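Local coordinates for protein putative glycerophosphodiester phosphodiesterase (Galdieria sulphuraria, PDB 2O55) that is a putative member of the glycerophosphodiester phosphodiesterase family, a group of proteins built on a TIM-barrel fold, at residues 95-103 with 134-143; 45-55 with 73-81. All coordinates share one frame; numbering follows the deposited sequence.

Contact 1. Residues 95-103 with 134-143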
loop_
_atom_site.group_PDB
_atom_site.type_symbol
_atom_site.label_atom_id
_atom_site.label_comp_id
_atom_site.label_asym_id
_atom_site.label_seq_id
_atom_site.Cartn_x
_atom_site.Cartn_y
_atom_site.Cartn_z
ATOM N N LEU A 95 1.609 1.960 -13.225
ATOM C CA LEU A 95 0.727 0.998 -12.599
ATOM C C LEU A 95 0.459 -0.130 -13.583
ATOM O O LEU A 95 0.473 -1.302 -13.196
ATOM C CB LEU A 95 -0.580 1.632 -12.144
ATOM C CG LEU A 95 -1.127 1.211 -10.761
ATOM C CD1 LEU A 95 -2.572 1.588 -10.666
ATOM C CD2 LEU A 95 -0.968 -0.269 -10.430
ATOM N N GLU A 96 0.247 0.239 -14.851
ATOM C CA GLU A 96 -0.022 -0.710 -15.918
ATOM C C GLU A 96 1.050 -1.786 -16.007
ATOM O O GLU A 96 0.722 -2.960 -16.118
ATOM C CB GLU A 96 -0.177 0.011 -17.264
ATOM C CG GLU A 96 -1.028 -0.768 -18.282
ATOM C CD GLU A 96 -1.424 0.031 -19.527
ATOM O OE1 GLU A 96 -2.497 -0.238 -20.119
ATOM O OE2 GLU A 96 -0.661 0.925 -19.928
ATOM N N GLU A 97 2.325 -1.398 -15.937
ATOM C CA GLU A 97 3.436 -2.365 -16.025
ATOM C C GLU A 97 3.320 -3.473 -14.977
ATOM O O GLU A 97 3.647 -4.631 -15.246
ATOM C CB GLU A 97 4.809 -1.676 -15.946
ATOM C CG GLU A 97 5.194 -0.950 -17.256
ATOM C CD GLU A 97 6.524 -0.166 -17.210
ATOM O OE1 GLU A 97 6.984 0.226 -16.111
ATOM O OE2 GLU A 97 7.103 0.069 -18.300
ATOM N N LEU A 98 2.835 -3.117 -13.795
ATOM C CA LEU A 98 2.679 -4.079 -12.726
ATOM C C LEU A 98 1.541 -5.027 -13.022
ATOM O O LEU A 98 1.612 -6.220 -12.683
ATOM C CB LEU A 98 2.396 -3.370 -11.402
ATOM C CG LEU A 98 2.097 -4.305 -10.222
ATOM C CD1 LEU A 98 3.249 -5.314 -10.002
ATOM C CD2 LEU A 98 1.761 -3.507 -8.961
ATOM N N PHE A 99 0.485 -4.470 -13.617
ATOM C CA PHE A 99 -0.713 -5.216 -13.963
ATOM C C PHE A 99 -0.356 -6.251 -15.014
ATOM O O PHE A 99 -0.535 -7.457 -14.802
ATOM C CB PHE A 99 -1.785 -4.263 -14.484
ATOM C CG PHE A 99 -2.509 -3.520 -13.407
ATOM C CD1 PHE A 99 -2.404 -3.903 -12.075
ATOM C CD2 PHE A 99 -3.340 -2.456 -13.723
ATOM C CE1 PHE A 99 -3.099 -3.220 -11.068
ATOM C CE2 PHE A 99 -4.037 -1.763 -12.720
ATOM C CZ PHE A 99 -3.915 -2.151 -11.387
ATOM N N VAL A 100 0.160 -5.744 -16.133
ATOM C CA VAL A 100 0.799 -6.526 -17.172
ATOM C C VAL A 100 1.724 -7.621 -16.596
ATOM O O VAL A 100 1.624 -8.788 -16.990
ATOM C CB VAL A 100 1.560 -5.579 -18.152
ATOM C CG1 VAL A 100 2.711 -6.300 -18.861
ATOM C CG2 VAL A 100 0.586 -4.916 -19.154
ATOM N N ALA A 101 2.602 -7.249 -15.658
ATOM C CA ALA A 101 3.479 -8.214 -14.955
ATOM C C ALA A 101 2.667 -9.353 -14.344
ATOM O O ALA A 101 2.956 -10.544 -14.566
ATOM C CB ALA A 101 4.322 -7.509 -13.853
ATOM N N ILE A 102 1.640 -8.960 -13.586
ATOM C CA ILE A 102 0.815 -9.884 -12.828
ATOM C C ILE A 102 0.035 -10.807 -13.770
ATOM O O ILE A 102 -0.107 -12.008 -13.500
ATOM C CB ILE A 102 -0.106 -9.115 -11.823
ATOM C CG1 ILE A 102 0.735 -8.442 -10.741
ATOM C CG2 ILE A 102 -1.071 -10.045 -11.120
ATOM C CD1 ILE A 102 -0.028 -7.457 -9.892
ATOM N N GLU A 103 -0.421 -10.244 -14.888
ATOM C CA GLU A 103 -1.258 -10.955 -15.859
ATOM C C GLU A 103 -0.551 -12.077 -16.594
ATOM O O GLU A 103 -1.181 -13.071 -16.925
ATOM C CB GLU A 103 -1.860 -9.982 -16.884
ATOM C CG GLU A 103 -3.371 -10.156 -17.062
ATOM C CD GLU A 103 -4.133 -9.961 -15.729
ATOM O OE1 GLU A 103 -4.002 -8.871 -15.118
ATOM O OE2 GLU A 103 -4.847 -10.899 -15.288
ATOM N N LEU A 134 -8.268 1.788 -15.540
ATOM C CA LEU A 134 -7.032 1.008 -15.612
ATOM C C LEU A 134 -7.218 -0.305 -14.875
ATOM O O LEU A 134 -7.035 -1.376 -15.464
ATOM C CB LEU A 134 -5.840 1.773 -15.055
ATOM C CG LEU A 134 -4.451 1.117 -15.217
ATOM C CD1 LEU A 134 -4.259 0.396 -16.567
ATOM C CD2 LEU A 134 -3.306 2.125 -14.995
ATOM N N VAL A 135 -7.615 -0.225 -13.607
ATOM C CA VAL A 135 -7.946 -1.419 -12.856
ATOM C C VAL A 135 -8.823 -2.394 -13.648
ATOM O O VAL A 135 -8.463 -3.557 -13.790
ATOM C CB VAL A 135 -8.569 -1.073 -11.488
ATOM C CG1 VAL A 135 -9.637 -2.096 -11.055
ATOM C CG2 VAL A 135 -7.479 -0.974 -10.446
ATOM N N GLU A 136 -9.949 -1.929 -14.181
ATOM C CA GLU A 136 -10.879 -2.860 -14.814
ATOM C C GLU A 136 -10.423 -3.309 -16.192
ATOM O O GLU A 136 -10.837 -4.368 -16.677
ATOM C CB GLU A 136 -12.316 -2.326 -14.839
ATOM C CG GLU A 136 -12.518 -1.055 -15.626
ATOM C CD GLU A 136 -13.578 -0.136 -14.985
ATOM O OE1 GLU A 136 -14.557 0.230 -15.696
ATOM O OE2 GLU A 136 -13.434 0.214 -13.776
ATOM N N LYS A 137 -9.554 -2.517 -16.807
ATOM C CA LYS A 137 -8.965 -2.923 -18.068
ATOM C C LYS A 137 -8.022 -4.108 -17.848
ATOM O O LYS A 137 -7.523 -4.689 -18.801
ATOM C CB LYS A 137 -8.225 -1.773 -18.744
ATOM C CG LYS A 137 -7.790 -2.096 -20.166
ATOM C CD LYS A 137 -6.399 -1.563 -20.468
ATOM C CE LYS A 137 -5.867 -2.134 -21.771
ATOM N NZ LYS A 137 -4.527 -1.580 -22.108
ATOM N N TYR A 138 -7.784 -4.464 -16.592
ATOM C CA TYR A 138 -6.940 -5.613 -16.271
ATOM C C TYR A 138 -7.684 -6.587 -15.360
ATOM O O TYR A 138 -7.089 -7.466 -14.730
ATOM C CB TYR A 138 -5.601 -5.149 -15.684
ATOM C CG TYR A 138 -4.703 -4.607 -16.755
ATOM C CD1 TYR A 138 -4.820 -3.285 -17.202
ATOM C CD2 TYR A 138 -3.766 -5.434 -17.376
ATOM C CE1 TYR A 138 -4.008 -2.805 -18.233
ATOM C CE2 TYR A 138 -2.951 -4.962 -18.402
ATOM C CZ TYR A 138 -3.076 -3.653 -18.821
ATOM O OH TYR A 138 -2.255 -3.214 -19.818
ATOM N N HIS A 139 -9.005 -6.418 -15.332
ATOM C CA HIS A 139 -9.908 -7.233 -14.530
ATOM C C HIS A 139 -9.312 -7.418 -13.149
ATOM O O HIS A 139 -9.300 -8.522 -12.617
ATOM C CB HIS A 139 -10.188 -8.566 -15.226
ATOM C CG HIS A 139 -10.482 -8.411 -16.681
ATOM N ND1 HIS A 139 -11.765 -8.333 -17.176
ATOM C CD2 HIS A 139 -9.658 -8.250 -17.744
ATOM C CE1 HIS A 139 -11.720 -8.167 -18.485
ATOM N NE2 HIS A 139 -10.453 -8.107 -18.854
HETATM N N MSE A 140 -8.818 -6.319 -12.576
HETATM C CA MSE A 140 -8.137 -6.349 -11.292
HETATM C C MSE A 140 -9.057 -5.940 -10.155
HETATM O O MSE A 140 -8.641 -5.934 -9.003
HETATM C CB MSE A 140 -6.930 -5.421 -11.337
HETATM C CG MSE A 140 -5.709 -6.012 -12.041
HETATM SE SE MSE A 140 -5.008 -7.533 -11.024
HETATM C CE MSE A 140 -3.561 -7.928 -12.118
ATOM N N GLN A 141 -10.312 -5.617 -10.485
ATOM C CA GLN A 141 -11.317 -5.130 -9.513
ATOM C C GLN A 141 -11.342 -5.906 -8.176
ATOM O O GLN A 141 -11.471 -5.317 -7.101
ATOM C CB GLN A 141 -12.760 -5.118 -10.111
ATOM C CG GLN A 141 -13.000 -4.419 -11.471
ATOM C CD GLN A 141 -12.818 -5.351 -12.683
ATOM O OE1 GLN A 141 -11.903 -6.181 -12.720
ATOM N NE2 GLN A 141 -13.686 -5.204 -13.676
ATOM N N GLU A 142 -11.251 -7.232 -8.242
ATOM C CA GLU A 142 -11.492 -8.038 -7.045
ATOM C C GLU A 142 -10.186 -8.390 -6.302
ATOM O O GLU A 142 -10.223 -9.068 -5.270
ATOM C CB GLU A 142 -12.401 -9.242 -7.366
ATOM C CG GLU A 142 -13.842 -8.821 -7.688
ATOM C CD GLU A 142 -14.676 -9.934 -8.346
ATOM O OE1 GLU A 142 -14.068 -10.859 -8.933
ATOM O OE2 GLU A 142 -15.938 -9.899 -8.287
ATOM N N ARG A 143 -9.067 -7.857 -6.812
ATOM C CA ARG A 143 -7.721 -8.057 -6.273
ATOM C C ARG A 143 -7.017 -6.760 -5.821
ATOM O O ARG A 143 -5.779 -6.717 -5.675
ATOM C CB ARG A 143 -6.843 -8.661 -7.355
ATOM C CG ARG A 143 -7.376 -9.895 -8.050
ATOM C CD ARG A 143 -6.225 -10.835 -8.247
ATOM N NE ARG A 143 -5.721 -10.956 -9.616
ATOM C CZ ARG A 143 -4.543 -11.499 -9.911
ATOM N NH1 ARG A 143 -3.746 -11.913 -8.942
ATOM N NH2 ARG A 143 -4.145 -11.625 -11.160
#

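Contact 2. Residues 45-55 with 73-81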
loop_
_atom_site.group_PDB
_atom_site.type_symbol
_atom_site.label_atom_id
_atom_site.label_comp_id
_atom_site.label_asym_id
_atom_site.label_seq_id
_atom_site.Cartn_x
_atom_site.Cartn_y
_atom_site.Cartn_z
ATOM N N ARG A 45 1.341 7.594 -7.414
ATOM C CA ARG A 45 1.378 9.035 -7.691
ATOM C C ARG A 45 1.181 9.248 -9.185
ATOM O O ARG A 45 1.384 8.324 -9.988
ATOM C CB ARG A 45 2.692 9.696 -7.225
ATOM C CG ARG A 45 3.217 9.241 -5.862
ATOM C CD ARG A 45 4.474 9.954 -5.443
ATOM N NE ARG A 45 4.160 11.055 -4.549
ATOM C CZ ARG A 45 4.396 11.058 -3.239
ATOM N NH1 ARG A 45 4.980 10.020 -2.658
ATOM N NH2 ARG A 45 4.055 12.112 -2.503
ATOM N N VAL A 46 0.796 10.465 -9.558
ATOM C CA VAL A 46 0.537 10.805 -10.960
ATOM C C VAL A 46 1.612 11.729 -11.520
ATOM O O VAL A 46 1.897 12.775 -10.934
ATOM C CB VAL A 46 -0.851 11.463 -11.120
ATOM C CG1 VAL A 46 -0.986 12.169 -12.494
ATOM C CG2 VAL A 46 -1.957 10.432 -10.898
ATOM N N CYS A 47 2.187 11.338 -12.657
ATOM C CA CYS A 47 3.258 12.105 -13.310
ATOM C C CYS A 47 2.731 13.114 -14.315
ATOM O O CYS A 47 1.560 13.082 -14.670
ATOM C CB CYS A 47 4.223 11.168 -14.012
ATOM S SG CYS A 47 3.489 10.305 -15.429
ATOM N N LYS A 48 3.616 13.993 -14.780
ATOM C CA LYS A 48 3.235 15.151 -15.597
ATOM C C LYS A 48 2.251 14.826 -16.730
ATOM O O LYS A 48 1.284 15.567 -16.927
ATOM C CB LYS A 48 4.485 15.865 -16.144
ATOM C CG LYS A 48 4.263 17.260 -16.797
ATOM C CD LYS A 48 3.665 18.315 -15.829
ATOM C CE LYS A 48 3.932 19.757 -16.294
ATOM N NZ LYS A 48 5.079 20.399 -15.573
ATOM N N THR A 49 2.480 13.717 -17.442
ATOM C CA THR A 49 1.720 13.401 -18.671
ATOM C C THR A 49 0.406 12.636 -18.444
ATOM O O THR A 49 -0.236 12.188 -19.394
ATOM C CB THR A 49 2.607 12.695 -19.761
ATOM O OG1 THR A 49 3.623 11.897 -19.131
ATOM C CG2 THR A 49 3.256 13.740 -20.707
ATOM N N GLY A 50 0.021 12.485 -17.183
ATOM C CA GLY A 50 -1.255 11.858 -16.830
ATOM C C GLY A 50 -1.238 10.508 -16.116
ATOM O O GLY A 50 -2.116 10.225 -15.297
ATOM N N GLU A 51 -0.256 9.666 -16.421
ATOM C CA GLU A 51 -0.325 8.272 -16.013
ATOM C C GLU A 51 0.097 8.033 -14.571
ATOM O O GLU A 51 0.823 8.835 -13.967
ATOM C CB GLU A 51 0.399 7.344 -17.005
ATOM C CG GLU A 51 1.725 7.844 -17.530
ATOM C CD GLU A 51 1.606 8.937 -18.622
ATOM O OE1 GLU A 51 1.259 8.625 -19.783
ATOM O OE2 GLU A 51 1.896 10.115 -18.324
ATOM N N ILE A 52 -0.409 6.925 -14.026
ATOM C CA ILE A 52 -0.202 6.536 -12.626
ATOM C C ILE A 52 1.068 5.700 -12.462
ATOM O O ILE A 52 1.219 4.619 -13.036
ATOM C CB ILE A 52 -1.458 5.836 -12.036
ATOM C CG1 ILE A 52 -2.606 6.843 -11.914
ATOM C CG2 ILE A 52 -1.171 5.287 -10.661
ATOM C CD1 ILE A 52 -3.942 6.326 -12.320
ATOM N N VAL A 53 1.976 6.227 -11.658
ATOM C CA VAL A 53 3.306 5.675 -11.491
ATOM C C VAL A 53 3.472 5.124 -10.057
ATOM O O VAL A 53 2.667 5.444 -9.178
ATOM C CB VAL A 53 4.299 6.798 -11.858
ATOM C CG1 VAL A 53 5.479 6.893 -10.901
ATOM C CG2 VAL A 53 4.722 6.668 -13.306
ATOM N N LEU A 54 4.485 4.296 -9.810
ATOM C CA LEU A 54 4.681 3.707 -8.476
ATOM C C LEU A 54 5.964 4.230 -7.855
ATOM O O LEU A 54 7.071 3.919 -8.355
ATOM C CB LEU A 54 4.741 2.180 -8.564
ATOM C CG LEU A 54 3.645 1.437 -9.336
ATOM C CD1 LEU A 54 3.983 -0.020 -9.506
ATOM C CD2 LEU A 54 2.313 1.559 -8.639
ATOM N N PHE A 55 5.817 5.027 -6.789
ATOM C CA PHE A 55 6.953 5.726 -6.131
ATOM C C PHE A 55 6.586 6.470 -4.832
ATOM O O PHE A 55 5.721 7.353 -4.828
ATOM C CB PHE A 55 7.607 6.711 -7.115
ATOM C CG PHE A 55 8.858 7.362 -6.597
ATOM C CD1 PHE A 55 8.808 8.615 -5.985
ATOM C CD2 PHE A 55 10.092 6.742 -6.741
ATOM C CE1 PHE A 55 9.963 9.242 -5.511
ATOM C CE2 PHE A 55 11.254 7.361 -6.264
ATOM C CZ PHE A 55 11.182 8.616 -5.641
ATOM N N ILE A 73 7.136 13.972 -8.635
ATOM C CA ILE A 73 6.688 13.148 -9.772
ATOM C C ILE A 73 5.797 13.909 -10.744
ATOM O O ILE A 73 5.952 13.774 -11.960
ATOM C CB ILE A 73 6.009 11.838 -9.310
ATOM C CG1 ILE A 73 7.065 10.770 -9.079
ATOM C CG2 ILE A 73 5.011 11.311 -10.333
ATOM C CD1 ILE A 73 7.756 10.911 -7.765
ATOM N N GLY A 74 4.890 14.723 -10.197
ATOM C CA GLY A 74 3.985 15.560 -10.986
ATOM C C GLY A 74 4.713 16.490 -11.934
ATOM O O GLY A 74 4.092 17.148 -12.755
ATOM N N ASP A 75 6.036 16.540 -11.811
ATOM C CA ASP A 75 6.880 17.374 -12.666
ATOM C C ASP A 75 7.311 16.664 -13.947
ATOM O O ASP A 75 7.678 17.328 -14.925
ATOM C CB ASP A 75 8.165 17.806 -11.939
ATOM C CG ASP A 75 7.911 18.690 -10.735
ATOM O OD1 ASP A 75 6.954 19.490 -10.758
ATOM O OD2 ASP A 75 8.694 18.590 -9.766
ATOM N N LEU A 76 7.291 15.329 -13.947
ATOM C CA LEU A 76 8.000 14.578 -14.990
ATOM C C LEU A 76 7.101 13.740 -15.893
ATOM O O LEU A 76 6.086 13.186 -15.448
ATOM C CB LEU A 76 9.112 13.706 -14.380
ATOM C CG LEU A 76 10.146 14.337 -13.436
ATOM C CD1 LEU A 76 11.097 13.289 -12.873
ATOM C CD2 LEU A 76 10.920 15.454 -14.119
ATOM N N SER A 77 7.488 13.659 -17.167
ATOM C CA SER A 77 6.810 12.800 -18.134
ATOM C C SER A 77 7.035 11.350 -17.743
ATOM O O SER A 77 7.921 11.045 -16.938
ATOM C CB SER A 77 7.351 13.030 -19.549
ATOM O OG SER A 77 8.454 12.178 -19.829
ATOM N N LEU A 78 6.245 10.462 -18.336
ATOM C CA LEU A 78 6.428 9.024 -18.142
ATOM C C LEU A 78 7.801 8.531 -18.636
ATOM O O LEU A 78 8.463 7.728 -17.958
ATOM C CB LEU A 78 5.294 8.221 -18.803
ATOM C CG LEU A 78 5.295 6.701 -18.560
ATOM C CD1 LEU A 78 5.193 6.394 -17.070
ATOM C CD2 LEU A 78 4.208 5.970 -19.361
ATOM N N GLU A 79 8.225 9.022 -19.799
ATOM C CA GLU A 79 9.449 8.547 -20.423
ATOM C C GLU A 79 10.692 8.890 -19.595
ATOM O O GLU A 79 11.501 8.008 -19.308
ATOM C CB GLU A 79 9.551 9.091 -21.835
ATOM C CG GLU A 79 10.486 8.307 -22.738
ATOM C CD GLU A 79 11.047 9.160 -23.868
ATOM O OE1 GLU A 79 11.744 8.608 -24.746
ATOM O OE2 GLU A 79 10.792 10.387 -23.880
ATOM N N GLU A 80 10.823 10.154 -19.193
ATOM C CA GLU A 80 11.926 10.589 -18.328
ATOM C C GLU A 80 11.994 9.782 -17.041
ATOM O O GLU A 80 13.085 9.485 -16.544
ATOM C CB GLU A 80 11.771 12.049 -17.941
ATOM C CG GLU A 80 11.651 13.003 -19.088
ATOM C CD GLU A 80 11.123 14.337 -18.634
ATOM O OE1 GLU A 80 10.070 14.360 -17.957
ATOM O OE2 GLU A 80 11.767 15.358 -18.937
ATOM N N LEU A 81 10.824 9.461 -16.490
ATOM C CA LEU A 81 10.723 8.625 -15.288
ATOM C C LEU A 81 11.191 7.191 -15.539
ATOM O O LEU A 81 11.849 6.575 -14.681
ATOM C CB LEU A 81 9.287 8.597 -14.757
ATOM C CG LEU A 81 8.781 9.782 -13.942
ATOM C CD1 LEU A 81 7.338 9.522 -13.559
ATOM C CD2 LEU A 81 9.632 10.002 -12.703
#

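Contact 1. Residues 95-103 with 134-143
Phe99 of helix 95-104 packs against the last turn of helix 127-136 and the loop after it, touching Leu134, Val135, Tyr138 and Met140. The two helices are neighbours on the outside of the TIM barrel. Met140, a selenomethionine, lays its CG over one face of the Phe99 ring, 4.0 Å from the centroid. Its SE stands obliquely to the same ring, a Met-aromatic contact. Leu95 CD2, one helical turn back, lies over the opposite face, also offset toward the rim, so the ring has a neighbour on each face. Leu134 CG meets the ring edge at Phe99 CE2, 3.8 Å away. The Tyr138 ring lies obliquely to the Phe99 ring, with planes 39° apart, and makes its closer contact with the methylene. Phe99 CB sits over the Tyr138 face in a CH-pi contact, 3.9 Å from the centroid.

A polar cluster closes one side. Glu96 has CG anti to its backbone N (chi1 -155°) and an extended chain, which carries the carboxylate to the far end of Tyr138. Tyr138 OH donates to Glu96 OE1 at 3.0 Å, from above the carboxylate plane. Lys137 NZ forms a salt bridge with Glu96 OE1 at 3.1 Å, nearly along its C-O axis. Two bonds therefore grip Glu96 OE1, and both donors come from the same face of the carboxylate plane.

The backbone sets these side chains in place. A Schellman motif ends helix 127-136, with His139 at positive phi as the C-prime residue. Tyr138, before His139, and Met140, after it, both direct their CB toward the partner helix. Leu111 of strand 110-115 touches Phe99 and Ile102 from the barrel side. Val135 O accepts from both Tyr138 N and Met140 N, from opposite faces of its carbonyl plane.

Contact 2. Residues 45-55 with 73-81
Lys48 N donates to Leu76 O at 2.7 Å, and Leu78 N donates to Thr49 OG1 at 3.1 Å. These two bonds fix the turn of a beta hairpin against the start of helix 78-81. The hairpin pairs strands 39-46 and 52-54 antiparallel, and 39-46 is also a strand of the TIM barrel. The Lys48 bond is bent, 136° at the hydrogen, and reaches Leu76 O from above the carbonyl plane. Thr49 OG1 has a second role. It donates to Glu51 OE2 at 2.6 Å, so the hydroxyl links the helix start to the carboxylate.

The helix start is organised by a capping box. Ser77 is the N-cap, and its OG accepts from Glu80 N. In return, Glu80 OE1 accepts from Ser77 N. Leu78 N, the first helical amide after the N-cap, bonds instead to Thr49 in the hairpin turn, a type I turn from Cys47 to Gly50.

Weaker backbone contacts extend the junction. Cys47 CA approaches Ile73 O, and Gly74 CA approaches Val46 O, both as CA-H...O contacts.

Apolar packing lies beneath. Cys47 CB touches Leu81 CD1 at 3.6 Å and Ile73 CG2 at 3.8 Å. Val53 CG2 touches both Leu78 CD1 and Leu81 CD1, and the Val53 and Leu78 side chains run antiparallel alongside one another. Ile92 also touches Val53, and Ile63 lies on Ile73 and Leu76. Glu51 contributes its aliphatic part as well as its carboxylate. Its CG sits between the backbone N and the carbonyl carbon (chi1 42°), and the chain bends at chi2. This sets the carboxylate by Thr49 while Glu51 CG rests 3.6 Å from Leu78 CD2.

Overall arrangement
From the N terminus, strand 39-46 leads into the hairpin of contact 2. After strand 52-54 the chain passes through an irregular excursion and returns at 73-81, where contact 2 closes that loop. Helix 95-104 follows and opens contact 1. The chain then runs through strand 110-115 and helix 127-136, and contact 1 closes this helix-strand-helix passage. The two contacts are in series and neither nest nor cross. Their centres are about 18 Å apart, yet they meet where Leu95 N lies 2.7 Å from Ile52 O, a probable hydrogen bond. Contact 2 ties the hairpin to helix 78-81; contact 1 joins two neighbouring outer helices of the barrel.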